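Local coordinates for protein tetraacyldisaccharide 4'-kinase (Aquifex aeolicus, PDB 4EHX) that probably transfers the gamma-phosphate of ATP to the 4'-position of a tetraacyldisaccharide 1-phosphate, forming lipid IVA in lipid A biosynthesis, at residues L58-L61 against L62-K65; K156-D159 against L160-L164; P173-E176 against I177-A180; G239-R242 against K243-N247; L306-L309 against I310-F314. One frame throughout, in Å; residues are numbered along the deposited sequence.

Contact 1 (L58-L61 against L62-K65)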
loop_
_atom_site.group_PDB
_atom_site.type_symbol
_atom_site.label_atom_id
_atom_site.label_comp_id
_atom_site.label_asym_id
_atom_site.label_seq_id
_atom_site.Cartn_x
_atom_site.Cartn_y
_atom_site.Cartn_z
ATOM N N LEU A 58 -2.252 2.877 10.038
ATOM C CA LEU A 58 -2.856 1.860 10.889
ATOM C C LEU A 58 -1.829 1.219 11.823
ATOM O O LEU A 58 -2.092 1.010 13.009
ATOM C CB LEU A 58 -3.513 0.783 10.001
ATOM C CG LEU A 58 -4.110 -0.439 10.688
ATOM C CD1 LEU A 58 -5.232 0.002 11.631
ATOM C CD2 LEU A 58 -4.637 -1.420 9.615
ATOM N N ALA A 59 -0.644 0.918 11.300
ATOM C CA ALA A 59 0.381 0.305 12.138
ATOM C C ALA A 59 0.747 1.252 13.282
ATOM O O ALA A 59 0.989 0.815 14.414
ATOM C CB ALA A 59 1.621 -0.073 11.306
ATOM N N ASP A 60 0.753 2.553 12.999
ATOM C CA ASP A 60 1.012 3.550 14.030
ATOM C C ASP A 60 -0.082 3.595 15.105
ATOM O O ASP A 60 0.205 3.817 16.282
ATOM C CB ASP A 60 1.200 4.951 13.422
ATOM C CG ASP A 60 1.470 6.004 14.483
ATOM O OD1 ASP A 60 2.622 6.058 14.952
ATOM O OD2 ASP A 60 0.542 6.759 14.868
ATOM N N LEU A 61 -1.331 3.379 14.708
ATOM C CA LEU A 61 -2.413 3.331 15.688
ATOM C C LEU A 61 -2.177 2.162 16.645
ATOM O O LEU A 61 -2.548 2.220 17.821
ATOM C CB LEU A 61 -3.782 3.183 15.009
ATOM C CG LEU A 61 -4.322 4.367 14.204
ATOM C CD1 LEU A 61 -5.713 4.053 13.670
ATOM C CD2 LEU A 61 -4.334 5.643 15.060
ATOM N N LEU A 62 -1.543 1.113 16.132
ATOM C CA LEU A 62 -1.256 -0.104 16.903
ATOM C C LEU A 62 0.170 -0.155 17.451
ATOM O O LEU A 62 0.728 -1.237 17.653
ATOM C CB LEU A 62 -1.484 -1.326 16.001
ATOM C CG LEU A 62 -2.930 -1.570 15.572
ATOM C CD1 LEU A 62 -3.016 -2.422 14.300
ATOM C CD2 LEU A 62 -3.711 -2.222 16.729
ATOM N N LYS A 63 0.763 1.009 17.699
ATOM C CA LYS A 63 2.163 1.059 18.130
ATOM C C LYS A 63 2.420 0.367 19.474
ATOM O O LYS A 63 3.559 0.040 19.813
ATOM C CB LYS A 63 2.650 2.505 18.192
ATOM C CG LYS A 63 1.938 3.355 19.216
ATOM C CD LYS A 63 2.515 4.775 19.215
ATOM C CE LYS A 63 1.791 5.626 20.249
ATOM N NZ LYS A 63 2.284 7.032 20.325
ATOM N N ASP A 64 1.360 0.146 20.235
ATOM C CA ASP A 64 1.477 -0.518 21.528
ATOM C C ASP A 64 1.413 -2.047 21.408
ATOM O O ASP A 64 1.532 -2.750 22.407
ATOM C CB ASP A 64 0.392 -0.005 22.481
ATOM C CG ASP A 64 0.517 1.496 22.755
ATOM O OD1 ASP A 64 1.648 1.970 23.013
ATOM O OD2 ASP A 64 -0.514 2.204 22.702
ATOM N N LYS A 65 1.219 -2.552 20.190
ATOM C CA LYS A 65 1.111 -3.991 19.947
ATOM C C LYS A 65 2.268 -4.495 19.083
ATOM O O LYS A 65 2.883 -3.725 18.336
ATOM C CB LYS A 65 -0.196 -4.322 19.210
ATOM C CG LYS A 65 -1.469 -4.011 19.981
ATOM C CD LYS A 65 -1.603 -4.907 21.209
ATOM C CE LYS A 65 -2.987 -4.802 21.832
ATOM N NZ LYS A 65 -3.099 -5.731 22.998
HETATM O O HOH W 1 -1.448 1.091 20.145
#

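Contact 2 (K156-D159 against L160-L164)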
loop_
_atom_site.group_PDB
_atom_site.type_symbol
_atom_site.label_atom_id
_atom_site.label_comp_id
_atom_site.label_asym_id
_atom_site.label_seq_id
_atom_site.Cartn_x
_atom_site.Cartn_y
_atom_site.Cartn_z
ATOM N N LYS A 156 -11.684 5.201 -3.708
ATOM C CA LYS A 156 -11.564 6.569 -4.219
ATOM C C LYS A 156 -12.721 6.919 -5.145
ATOM O O LYS A 156 -13.380 6.036 -5.705
ATOM C CB LYS A 156 -10.225 6.789 -4.920
ATOM C CG LYS A 156 -10.016 5.912 -6.116
ATOM C CD LYS A 156 -8.605 6.027 -6.632
ATOM C CE LYS A 156 -8.354 4.994 -7.708
ATOM N NZ LYS A 156 -6.943 5.034 -8.172
ATOM N N LYS A 157 -12.980 8.210 -5.308
ATOM C CA LYS A 157 -14.129 8.632 -6.108
ATOM C C LYS A 157 -14.107 7.961 -7.483
ATOM O O LYS A 157 -15.135 7.508 -7.977
ATOM C CB LYS A 157 -14.175 10.160 -6.244
ATOM C CG LYS A 157 -15.418 10.678 -6.977
ATOM C CD LYS A 157 -15.367 12.201 -7.123
ATOM C CE LYS A 157 -16.599 12.751 -7.821
ATOM N NZ LYS A 157 -16.492 14.228 -8.011
ATOM N N LYS A 158 -12.927 7.885 -8.092
ATOM C CA LYS A 158 -12.781 7.267 -9.418
ATOM C C LYS A 158 -13.316 5.825 -9.474
ATOM O O LYS A 158 -13.858 5.392 -10.504
ATOM C CB LYS A 158 -11.308 7.279 -9.827
ATOM C CG LYS A 158 -11.049 6.856 -11.271
ATOM C CD LYS A 158 -9.560 6.685 -11.510
ATOM C CE LYS A 158 -9.266 6.282 -12.948
ATOM N NZ LYS A 158 -7.812 6.013 -13.156
ATOM N N ASP A 159 -13.153 5.084 -8.377
ATOM C CA ASP A 159 -13.624 3.690 -8.309
ATOM C C ASP A 159 -15.119 3.579 -8.580
ATOM O O ASP A 159 -15.571 2.644 -9.253
ATOM C CB ASP A 159 -13.330 3.074 -6.935
ATOM C CG ASP A 159 -11.846 2.867 -6.679
ATOM O OD1 ASP A 159 -11.086 2.681 -7.657
ATOM O OD2 ASP A 159 -11.433 2.868 -5.494
ATOM N N LEU A 160 -15.892 4.520 -8.039
ATOM C CA LEU A 160 -17.356 4.479 -8.159
ATOM C C LEU A 160 -17.840 4.643 -9.596
ATOM O O LEU A 160 -18.978 4.294 -9.923
ATOM C CB LEU A 160 -17.997 5.553 -7.278
ATOM C CG LEU A 160 -17.774 5.437 -5.769
ATOM C CD1 LEU A 160 -18.414 6.613 -5.056
ATOM C CD2 LEU A 160 -18.338 4.125 -5.245
ATOM N N LYS A 161 -16.976 5.171 -10.455
ATOM C CA LYS A 161 -17.338 5.386 -11.849
ATOM C C LYS A 161 -16.659 4.383 -12.775
ATOM O O LYS A 161 -16.823 4.456 -13.986
ATOM C CB LYS A 161 -16.962 6.808 -12.272
ATOM C CG LYS A 161 -17.552 7.896 -11.383
ATOM C CD LYS A 161 -16.996 9.280 -11.714
ATOM C CE LYS A 161 -15.549 9.422 -11.270
ATOM N NZ LYS A 161 -15.076 10.833 -11.333
ATOM N N ASP A 162 -15.904 3.448 -12.202
ATOM C CA ASP A 162 -15.016 2.584 -12.975
ATOM C C ASP A 162 -15.698 1.283 -13.423
ATOM O O ASP A 162 -16.860 1.037 -13.110
ATOM C CB ASP A 162 -13.771 2.266 -12.138
ATOM C CG ASP A 162 -12.512 2.104 -12.982
ATOM O OD1 ASP A 162 -12.609 1.587 -14.111
ATOM O OD2 ASP A 162 -11.420 2.501 -12.511
ATOM N N ARG A 163 -14.957 0.453 -14.151
ATOM C CA ARG A 163 -15.478 -0.799 -14.686
ATOM C C ARG A 163 -14.521 -1.949 -14.393
ATOM O O ARG A 163 -13.343 -1.733 -14.120
ATOM C CB ARG A 163 -15.682 -0.685 -16.200
ATOM C CG ARG A 163 -16.741 0.323 -16.623
ATOM C CD ARG A 163 -16.772 0.482 -18.137
ATOM N NE ARG A 163 -15.479 0.916 -18.664
ATOM C CZ ARG A 163 -15.260 1.272 -19.927
ATOM N NH1 ARG A 163 -16.251 1.254 -20.811
ATOM N NH2 ARG A 163 -14.048 1.650 -20.309
ATOM N N LEU A 164 -15.023 -3.176 -14.465
ATOM C CA LEU A 164 -14.175 -4.346 -14.288
ATOM C C LEU A 164 -13.047 -4.402 -15.317
ATOM O O LEU A 164 -13.239 -4.059 -16.480
ATOM C CB LEU A 164 -15.008 -5.632 -14.389
ATOM C CG LEU A 164 -15.747 -5.999 -13.102
ATOM C CD1 LEU A 164 -16.832 -7.027 -13.363
ATOM C CD2 LEU A 164 -14.761 -6.505 -12.076
HETATM O O HOH W 2 -10.408 3.406 -10.220
#

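Contact 3 (P173-E176 against I177-A180)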
loop_
_atom_site.group_PDB
_atom_site.type_symbol
_atom_site.label_atom_id
_atom_site.label_comp_id
_atom_site.label_asym_id
_atom_site.label_seq_id
_atom_site.Cartn_x
_atom_site.Cartn_y
_atom_site.Cartn_z
ATOM N N PRO A 173 -16.530 -6.340 -8.882
ATOM C CA PRO A 173 -17.698 -5.470 -9.053
ATOM C C PRO A 173 -17.936 -4.658 -7.801
ATOM O O PRO A 173 -17.628 -5.118 -6.701
ATOM C CB PRO A 173 -18.848 -6.460 -9.230
ATOM C CG PRO A 173 -18.210 -7.701 -9.749
ATOM C CD PRO A 173 -16.854 -7.761 -9.126
ATOM N N LEU A 174 -18.488 -3.460 -7.971
ATOM C CA LEU A 174 -18.762 -2.568 -6.847
ATOM C C LEU A 174 -19.709 -3.159 -5.793
ATOM O O LEU A 174 -19.681 -2.742 -4.641
ATOM C CB LEU A 174 -19.299 -1.226 -7.358
ATOM C CG LEU A 174 -18.359 -0.347 -8.191
ATOM C CD1 LEU A 174 -19.116 0.856 -8.768
ATOM C CD2 LEU A 174 -17.152 0.114 -7.371
ATOM N N LYS A 175 -20.556 -4.119 -6.169
ATOM C CA LYS A 175 -21.448 -4.734 -5.180
ATOM C C LYS A 175 -20.667 -5.352 -4.011
ATOM O O LYS A 175 -21.197 -5.505 -2.909
ATOM C CB LYS A 175 -22.361 -5.800 -5.819
ATOM C CG LYS A 175 -21.651 -7.101 -6.187
ATOM C CD LYS A 175 -22.613 -8.143 -6.807
ATOM C CE LYS A 175 -21.877 -9.464 -7.038
ATOM N NZ LYS A 175 -22.774 -10.568 -7.508
ATOM N N GLU A 176 -19.415 -5.719 -4.256
ATOM C CA GLU A 176 -18.587 -6.345 -3.222
ATOM C C GLU A 176 -18.154 -5.386 -2.116
ATOM O O GLU A 176 -17.549 -5.792 -1.129
ATOM C CB GLU A 176 -17.373 -7.041 -3.846
ATOM C CG GLU A 176 -17.766 -8.167 -4.793
ATOM C CD GLU A 176 -18.589 -9.253 -4.109
ATOM O OE1 GLU A 176 -19.374 -9.920 -4.807
ATOM O OE2 GLU A 176 -18.444 -9.450 -2.878
ATOM N N ILE A 177 -18.466 -4.111 -2.276
ATOM C CA ILE A 177 -18.329 -3.172 -1.167
ATOM C C ILE A 177 -19.036 -3.717 0.083
ATOM O O ILE A 177 -18.622 -3.452 1.211
ATOM C CB ILE A 177 -18.861 -1.774 -1.557
ATOM C CG1 ILE A 177 -17.859 -1.099 -2.499
ATOM C CG2 ILE A 177 -19.095 -0.897 -0.313
ATOM C CD1 ILE A 177 -18.396 0.150 -3.194
ATOM N N ARG A 178 -20.083 -4.512 -0.118
ATOM C CA ARG A 178 -20.803 -5.107 1.008
ATOM C C ARG A 178 -19.937 -5.935 1.974
ATOM O O ARG A 178 -20.308 -6.112 3.139
ATOM C CB ARG A 178 -21.994 -5.948 0.514
ATOM C CG ARG A 178 -21.619 -7.236 -0.215
ATOM C CD ARG A 178 -22.878 -7.860 -0.837
ATOM N NE ARG A 178 -22.575 -9.044 -1.639
ATOM C CZ ARG A 178 -23.379 -9.534 -2.584
ATOM N NH1 ARG A 178 -24.534 -8.935 -2.854
ATOM N NH2 ARG A 178 -23.026 -10.618 -3.268
ATOM N N ARG A 179 -18.808 -6.461 1.500
ATOM C CA ARG A 179 -17.921 -7.253 2.375
ATOM C C ARG A 179 -17.163 -6.416 3.406
ATOM O O ARG A 179 -16.671 -6.955 4.396
ATOM C CB ARG A 179 -16.907 -8.080 1.581
ATOM C CG ARG A 179 -17.514 -8.981 0.528
ATOM C CD ARG A 179 -16.598 -10.165 0.234
ATOM N NE ARG A 179 -15.220 -9.816 -0.161
ATOM C CZ ARG A 179 -14.805 -9.634 -1.420
ATOM N NH1 ARG A 179 -15.658 -9.727 -2.437
ATOM N NH2 ARG A 179 -13.528 -9.371 -1.670
ATOM N N ALA A 180 -17.060 -5.111 3.176
ATOM C CA ALA A 180 -16.327 -4.239 4.087
ATOM C C ALA A 180 -16.982 -4.109 5.458
ATOM O O ALA A 180 -18.198 -4.028 5.561
ATOM C CB ALA A 180 -16.136 -2.840 3.466
HETATM O O HOH W 3 -24.449 -11.494 -5.507
HETATM O O HOH W 4 -20.297 -10.597 -1.151
HETATM O O HOH W 5 -20.847 -12.069 -4.260
#

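Contact 4 (G239-R242 against K243-N247)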
loop_
_atom_site.group_PDB
_atom_site.type_symbol
_atom_site.label_atom_id
_atom_site.label_comp_id
_atom_site.label_asym_id
_atom_site.label_seq_id
_atom_site.Cartn_x
_atom_site.Cartn_y
_atom_site.Cartn_z
ATOM N N GLY A 239 4.606 11.470 -14.752
ATOM C CA GLY A 239 3.507 12.416 -14.777
ATOM C C GLY A 239 3.088 12.766 -13.362
ATOM O O GLY A 239 3.022 13.944 -13.002
ATOM N N GLN A 240 2.799 11.745 -12.561
ATOM C CA GLN A 240 2.336 11.941 -11.190
ATOM C C GLN A 240 3.364 12.705 -10.348
ATOM O O GLN A 240 3.063 13.761 -9.784
ATOM C CB GLN A 240 2.020 10.591 -10.537
ATOM C CG GLN A 240 0.732 10.570 -9.720
ATOM C CD GLN A 240 -0.512 10.708 -10.582
ATOM O OE1 GLN A 240 -0.700 9.966 -11.548
ATOM N NE2 GLN A 240 -1.367 11.668 -10.240
ATOM N N PHE A 241 4.575 12.160 -10.272
ATOM C CA PHE A 241 5.669 12.763 -9.513
ATOM C C PHE A 241 5.904 14.226 -9.908
ATOM O O PHE A 241 6.008 15.095 -9.043
ATOM C CB PHE A 241 6.949 11.946 -9.715
ATOM C CG PHE A 241 8.045 12.263 -8.731
ATOM C CD1 PHE A 241 7.746 12.675 -7.444
ATOM C CD2 PHE A 241 9.374 12.148 -9.101
ATOM C CE1 PHE A 241 8.753 12.968 -6.539
ATOM C CE2 PHE A 241 10.387 12.436 -8.204
ATOM C CZ PHE A 241 10.078 12.845 -6.919
ATOM N N ARG A 242 5.982 14.495 -11.212
ATOM C CA ARG A 242 6.195 15.857 -11.704
ATOM C C ARG A 242 5.118 16.818 -11.207
ATOM O O ARG A 242 5.413 17.941 -10.793
ATOM C CB ARG A 242 6.245 15.894 -13.237
ATOM C CG ARG A 242 7.519 15.331 -13.853
ATOM C CD ARG A 242 7.477 15.411 -15.377
ATOM N NE ARG A 242 7.629 16.780 -15.859
ATOM C CZ ARG A 242 8.743 17.259 -16.406
ATOM N NH1 ARG A 242 9.801 16.476 -16.560
ATOM N NH2 ARG A 242 8.793 18.520 -16.811
ATOM N N LYS A 243 3.868 16.370 -11.262
ATOM C CA LYS A 243 2.741 17.182 -10.825
ATOM C C LYS A 243 2.862 17.535 -9.344
ATOM O O LYS A 243 2.762 18.703 -8.962
ATOM C CB LYS A 243 1.425 16.447 -11.093
ATOM C CG LYS A 243 0.177 17.276 -10.822
ATOM C CD LYS A 243 0.130 18.511 -11.708
ATOM C CE LYS A 243 -1.104 19.357 -11.420
ATOM N NZ LYS A 243 -2.369 18.617 -11.688
ATOM N N VAL A 244 3.086 16.520 -8.516
ATOM C CA VAL A 244 3.184 16.712 -7.076
ATOM C C VAL A 244 4.289 17.700 -6.713
ATOM O O VAL A 244 4.095 18.580 -5.872
ATOM C CB VAL A 244 3.444 15.381 -6.348
ATOM C CG1 VAL A 244 3.683 15.628 -4.859
ATOM C CG2 VAL A 244 2.280 14.418 -6.567
ATOM N N LEU A 245 5.449 17.547 -7.344
ATOM C CA LEU A 245 6.572 18.446 -7.105
ATOM C C LEU A 245 6.190 19.886 -7.440
ATOM O O LEU A 245 6.528 20.820 -6.707
ATOM C CB LEU A 245 7.786 18.018 -7.937
ATOM C CG LEU A 245 8.467 16.697 -7.560
ATOM C CD1 LEU A 245 9.536 16.312 -8.591
ATOM C CD2 LEU A 245 9.081 16.797 -6.177
ATOM N N LYS A 246 5.484 20.056 -8.553
ATOM C CA LYS A 246 5.041 21.375 -8.994
ATOM C C LYS A 246 4.055 21.995 -8.004
ATOM O O LYS A 246 4.219 23.142 -7.591
ATOM C CB LYS A 246 4.410 21.291 -10.387
ATOM C CG LYS A 246 3.926 22.626 -10.933
ATOM C CD LYS A 246 3.301 22.474 -12.312
ATOM C CE LYS A 246 2.845 23.822 -12.857
ATOM N NZ LYS A 246 2.255 23.714 -14.221
ATOM N N ASN A 247 3.037 21.228 -7.623
ATOM C CA ASN A 247 2.019 21.716 -6.695
ATOM C C ASN A 247 2.575 22.071 -5.316
ATOM O O ASN A 247 1.995 22.886 -4.599
ATOM C CB ASN A 247 0.869 20.709 -6.559
ATOM C CG ASN A 247 0.104 20.508 -7.858
ATOM O OD1 ASN A 247 -0.373 19.409 -8.146
ATOM N ND2 ASN A 247 -0.014 21.570 -8.648
#

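Contact 5 (L306-L309 against I310-F314)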
loop_
_atom_site.group_PDB
_atom_site.type_symbol
_atom_site.label_atom_id
_atom_site.label_comp_id
_atom_site.label_asym_id
_atom_site.label_seq_id
_atom_site.Cartn_x
_atom_site.Cartn_y
_atom_site.Cartn_z
ATOM N N LEU A 306 -12.490 4.943 14.538
ATOM C CA LEU A 306 -11.723 3.838 13.975
ATOM C C LEU A 306 -10.933 3.125 15.073
ATOM O O LEU A 306 -10.882 1.887 15.106
ATOM C CB LEU A 306 -10.813 4.315 12.844
ATOM C CG LEU A 306 -9.879 3.245 12.276
ATOM C CD1 LEU A 306 -10.707 2.089 11.672
ATOM C CD2 LEU A 306 -8.948 3.842 11.236
ATOM N N LYS A 307 -10.360 3.901 15.996
ATOM C CA LYS A 307 -9.597 3.331 17.105
ATOM C C LYS A 307 -10.491 2.412 17.924
ATOM O O LYS A 307 -10.059 1.355 18.382
ATOM C CB LYS A 307 -9.023 4.431 18.022
ATOM C CG LYS A 307 -7.858 5.226 17.396
ATOM C CD LYS A 307 -7.348 6.280 18.385
ATOM C CE LYS A 307 -6.083 6.988 17.894
ATOM N NZ LYS A 307 -5.690 8.077 18.847
ATOM N N LYS A 308 -11.738 2.823 18.123
ATOM C CA LYS A 308 -12.683 1.995 18.869
ATOM C C LYS A 308 -12.975 0.679 18.161
ATOM O O LYS A 308 -13.053 -0.364 18.814
ATOM C CB LYS A 308 -13.983 2.753 19.146
ATOM C CG LYS A 308 -15.024 1.950 19.921
ATOM C CD LYS A 308 -16.137 2.855 20.432
ATOM C CE LYS A 308 -17.186 2.061 21.202
ATOM N NZ LYS A 308 -18.304 2.934 21.664
ATOM N N LEU A 309 -13.141 0.714 16.838
ATOM C CA LEU A 309 -13.387 -0.521 16.090
ATOM C C LEU A 309 -12.199 -1.452 16.238
ATOM O O LEU A 309 -12.358 -2.660 16.369
ATOM C CB LEU A 309 -13.611 -0.266 14.596
ATOM C CG LEU A 309 -14.939 0.322 14.118
ATOM C CD1 LEU A 309 -14.856 0.602 12.621
ATOM C CD2 LEU A 309 -16.107 -0.607 14.436
ATOM N N ILE A 310 -11.002 -0.879 16.208
ATOM C CA ILE A 310 -9.790 -1.684 16.276
ATOM C C ILE A 310 -9.651 -2.333 17.645
ATOM O O ILE A 310 -9.419 -3.535 17.754
ATOM C CB ILE A 310 -8.567 -0.845 15.934
ATOM C CG1 ILE A 310 -8.635 -0.422 14.464
ATOM C CG2 ILE A 310 -7.264 -1.605 16.220
ATOM C CD1 ILE A 310 -7.626 0.643 14.099
ATOM N N TYR A 311 -9.811 -1.522 18.682
ATOM C CA TYR A 311 -9.769 -1.980 20.065
ATOM C C TYR A 311 -10.682 -3.187 20.309
ATOM O O TYR A 311 -10.282 -4.161 20.961
ATOM C CB TYR A 311 -10.129 -0.797 20.967
ATOM C CG TYR A 311 -10.513 -1.111 22.392
ATOM C CD1 TYR A 311 -9.545 -1.389 23.350
ATOM C CD2 TYR A 311 -11.842 -1.068 22.796
ATOM C CE1 TYR A 311 -9.895 -1.652 24.663
ATOM C CE2 TYR A 311 -12.201 -1.325 24.105
ATOM C CZ TYR A 311 -11.224 -1.617 25.032
ATOM O OH TYR A 311 -11.583 -1.873 26.335
ATOM N N ARG A 312 -11.899 -3.139 19.775
ATOM C CA ARG A 312 -12.873 -4.201 20.045
ATOM C C ARG A 312 -12.533 -5.574 19.455
ATOM O O ARG A 312 -13.071 -6.585 19.916
ATOM C CB ARG A 312 -14.284 -3.777 19.624
ATOM C CG ARG A 312 -14.861 -2.607 20.432
ATOM C CD ARG A 312 -15.092 -2.991 21.892
ATOM N NE ARG A 312 -15.605 -1.858 22.669
ATOM C CZ ARG A 312 -16.899 -1.595 22.829
ATOM N NH1 ARG A 312 -17.811 -2.388 22.274
ATOM N NH2 ARG A 312 -17.284 -0.544 23.548
ATOM N N ILE A 313 -11.643 -5.633 18.466
ATOM C CA ILE A 313 -11.265 -6.931 17.887
ATOM C C ILE A 313 -10.278 -7.715 18.761
ATOM O O ILE A 313 -9.996 -8.878 18.492
ATOM C CB ILE A 313 -10.672 -6.812 16.452
ATOM C CG1 ILE A 313 -9.202 -6.390 16.512
ATOM C CG2 ILE A 313 -11.527 -5.902 15.583
ATOM C CD1 ILE A 313 -8.584 -6.075 15.165
ATOM N N PHE A 314 -9.757 -7.083 19.810
ATOM C CA PHE A 314 -8.871 -7.781 20.749
ATOM C C PHE A 314 -9.585 -8.527 21.885
ATOM O O PHE A 314 -8.959 -8.953 22.861
ATOM C CB PHE A 314 -7.834 -6.821 21.320
ATOM C CG PHE A 314 -6.794 -6.420 20.316
ATOM C CD1 PHE A 314 -5.648 -7.184 20.150
ATOM C CD2 PHE A 314 -6.986 -5.310 19.507
ATOM C CE1 PHE A 314 -4.686 -6.822 19.195
ATOM C CE2 PHE A 314 -6.039 -4.947 18.551
ATOM C CZ PHE A 314 -4.887 -5.699 18.401
#

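Contact 1 (L58-L61 against L62-K65)
L58 and L62 meet on the buried side of the last turn of helix 51-61, where the helix that follows the predicted ATP-binding P-loop runs out into a turn. Their side chains touch through methyl groups, CD1 of L58 lying 4.2 Å from CD1 of L62. L62 carries CG beside its backbone N and anti to its carbonyl carbon (chi1 -67°), which lays CG and CD1 along the carbonyl oxygen of L58. The same oxygen accepts the amide of L62, L62 N to L58 O being 3.2 Å, while A59 O takes a weak second share of that N-H. Around this core I310 of helix 303-312 packs on both leucines, and I39 of strand 38-43 touches them as well.

The other side is loose and wet. K63 N reaches D60 O at 3.2 Å, and the aliphatic start of the K63 side chain lies on that oxygen, CG to D60 O 3.4 Å. Its ammonium does not close a salt bridge with D60: OD1 of D60 and NZ of K63 stay 5.5 Å apart. A water bridges L61 O, at 2.8 Å, to D64 N. With the type I turn from L62 to K65, the chemistry implies an ending secured by leucine packing within and by backbone and water bonds without, the charged side chains contributing at most a diffuse attraction.

Contact 2 (K156-D159 against L160-L164)
L160, D159 and K161 carry the most buried surface where the short helix 157-160 gives way to loop. L160 folds back on the carbonyl of K157: its CB lies 3.5 Å from K157 O, and its amide makes a weak bond to the same oxygen. The start of the leucine side chain thus covers an oxygen that its own N-H holds only loosely. K161 adds its aliphatic part to that cover, CE standing 3.8 Å from K157 O because the chain bends at chi3 (-72°) and turns back over the helix.

D159 works at both ends of the turn. With CG beside the backbone N (chi1 -68°), its carboxylate swings back to the start, where OD2 accepts K156 N at 2.9 Å in a nearly straight bond that comes from above the carboxylate plane. Its carbonyl oxygen, in turn, receives D162 N at 3.1 Å. One water joins the two aspartates, 2.7 Å from D159 OD1 and also bonded to D162 OD2, so the like charges share a proton donor instead of meeting. D162 OD1 accepts R163 N through its anti lone pair where the chain leaves the turn.

D159 OD1 also bonds S45, and K156 NZ bonds the carbonyl of G48, both of the predicted ATP site. The turn follows directly on strand 150-156, beside that site, while the departing chain at L164 packs on helix 7-25.

Contact 3 (P173-E176 against I177-A180)
The backbone of 174-179 is wound as a 3-10 helix, with I177 N bonded to L174 O, R178 N to K175 O and R179 N to E176 O, each donor lying above the carbonyl plane it meets. On the buried face, CG1 of I177 rests 3.3 Å from L174 O, and the isoleucine continues onto L153 and L155 of strand 150-156.

E176 is the pivot of the polar side. R179 bends at chi3 (-55°), bringing NH1 to 2.8 Å from E176 OE2 in a salt bridge that meets the carboxylate from above its plane, the two flat groups turned 37° apart. NH1 is shared with E172, and NH2 bonds the carbonyl of F141. A leucine in place of R179 would probably leave E176 and E172 without their common cation and the F141 carbonyl without its donor.

R178 runs alongside K175, CD of the lysine over one guanidinium face, with K175 NZ only 4.2 Å from R178 NH2. A water accepts from both cations, and two more link the R178 guanidinium to the E176 oxygens. The chemistry implies that one buried carboxylate balances a direct arginine partner and a second, water-mediated one, which probably favours its ionised form.

Contact 4 (G239-R242 against K243-N247)
Helix 237-248 is the crossover helix of a beta-alpha-beta unit, joining the parallel strands 229-233 and 252-257, and this contact takes up its middle turns. Regular i to i+4 bonds bind the turns: V244 N reaches Q240 O at 3.0 Å, and L245 N meets F241 O at the same length.

F241 and L245 carry the apolar side, one turn apart. F241 holds CG anti to its backbone N (chi1 -166°), which sends the ring outward from the helix, and L245 leans back over one face of it. CG of the leucine lies 3.9 Å from F241 CE1, and CD2 is equally near that ring carbon. The pair faces the strands, with L245 on A231 and V252 and both side chains on L294 of strand 291-300. Trimming F241 to an alanine would probably open a gap beside L294 and deprive L245 of the aromatic face on which it rests.

R242, K243 and K246 belong to the exposed side, where their backbones do the joining; CB of K246 lies 3.5 Å from R242 O. On the apolar side the leucine also makes a CH-pi contact, L245 CD1 standing 3.9 Å from the F241 ring centroid and just 9° off the ring normal.

Contact 5 (L306-L309 against I310-F314)
Apolar contact comes first on the buried side, where CD1 of I310 lies 3.9 Å from CG of L306. I310, with CG1 beside its backbone N (chi1 -67°), lays that carbon against the carbonyl of L306, 3.3 Å from L306 O. At the far end of the segment, CG2 of I313 closes on the carbonyl oxygen of L309 at 3.4 Å.

The backbone bonds are those of an alpha helix: I310 N to L306 O, Y311 N to K307 O at 2.9 Å, and R312 N to K308 O. This is helix 303-312, the C-terminal helix of the P-loop kinase chain, which lies against helix 51-61 through L306 on F54 and K307 on L61.

Charged and polar groups occupy the outer side. K308 and R312 run side by side, and CE of the lysine sits over one face of the guanidinium, 3.5 Å from R312 NH2. The like charges are 4.1 Å apart, K308 NZ to R312 NH2. Y311 OH is hydrogen-bonded to the hydroxyl of Y315, whose ring meets the tyrosine edge to face.

Overall arrangement
The five contacts, each local, follow in series along the chain. Contacts 1 and 5 join early and late sequence: their centres are 11 Å apart, and the C-terminal helix 303-312 packs on the end of helix 51-61, with K65 making a cation-pi contact to F314. Contacts 2 and 3 form a second pair, centres 12 Å apart, both in the connection between strands 150-156 and 182-186, where L174 packs on the backbone of D159 and L160. Contact 4 stands apart, its centre 36 Å from that of contact 5, across the chain's centre. The first pair thus probably ties the C-terminal helix to the helix after the predicted P-loop, while contact 2 borders the predicted ATP site.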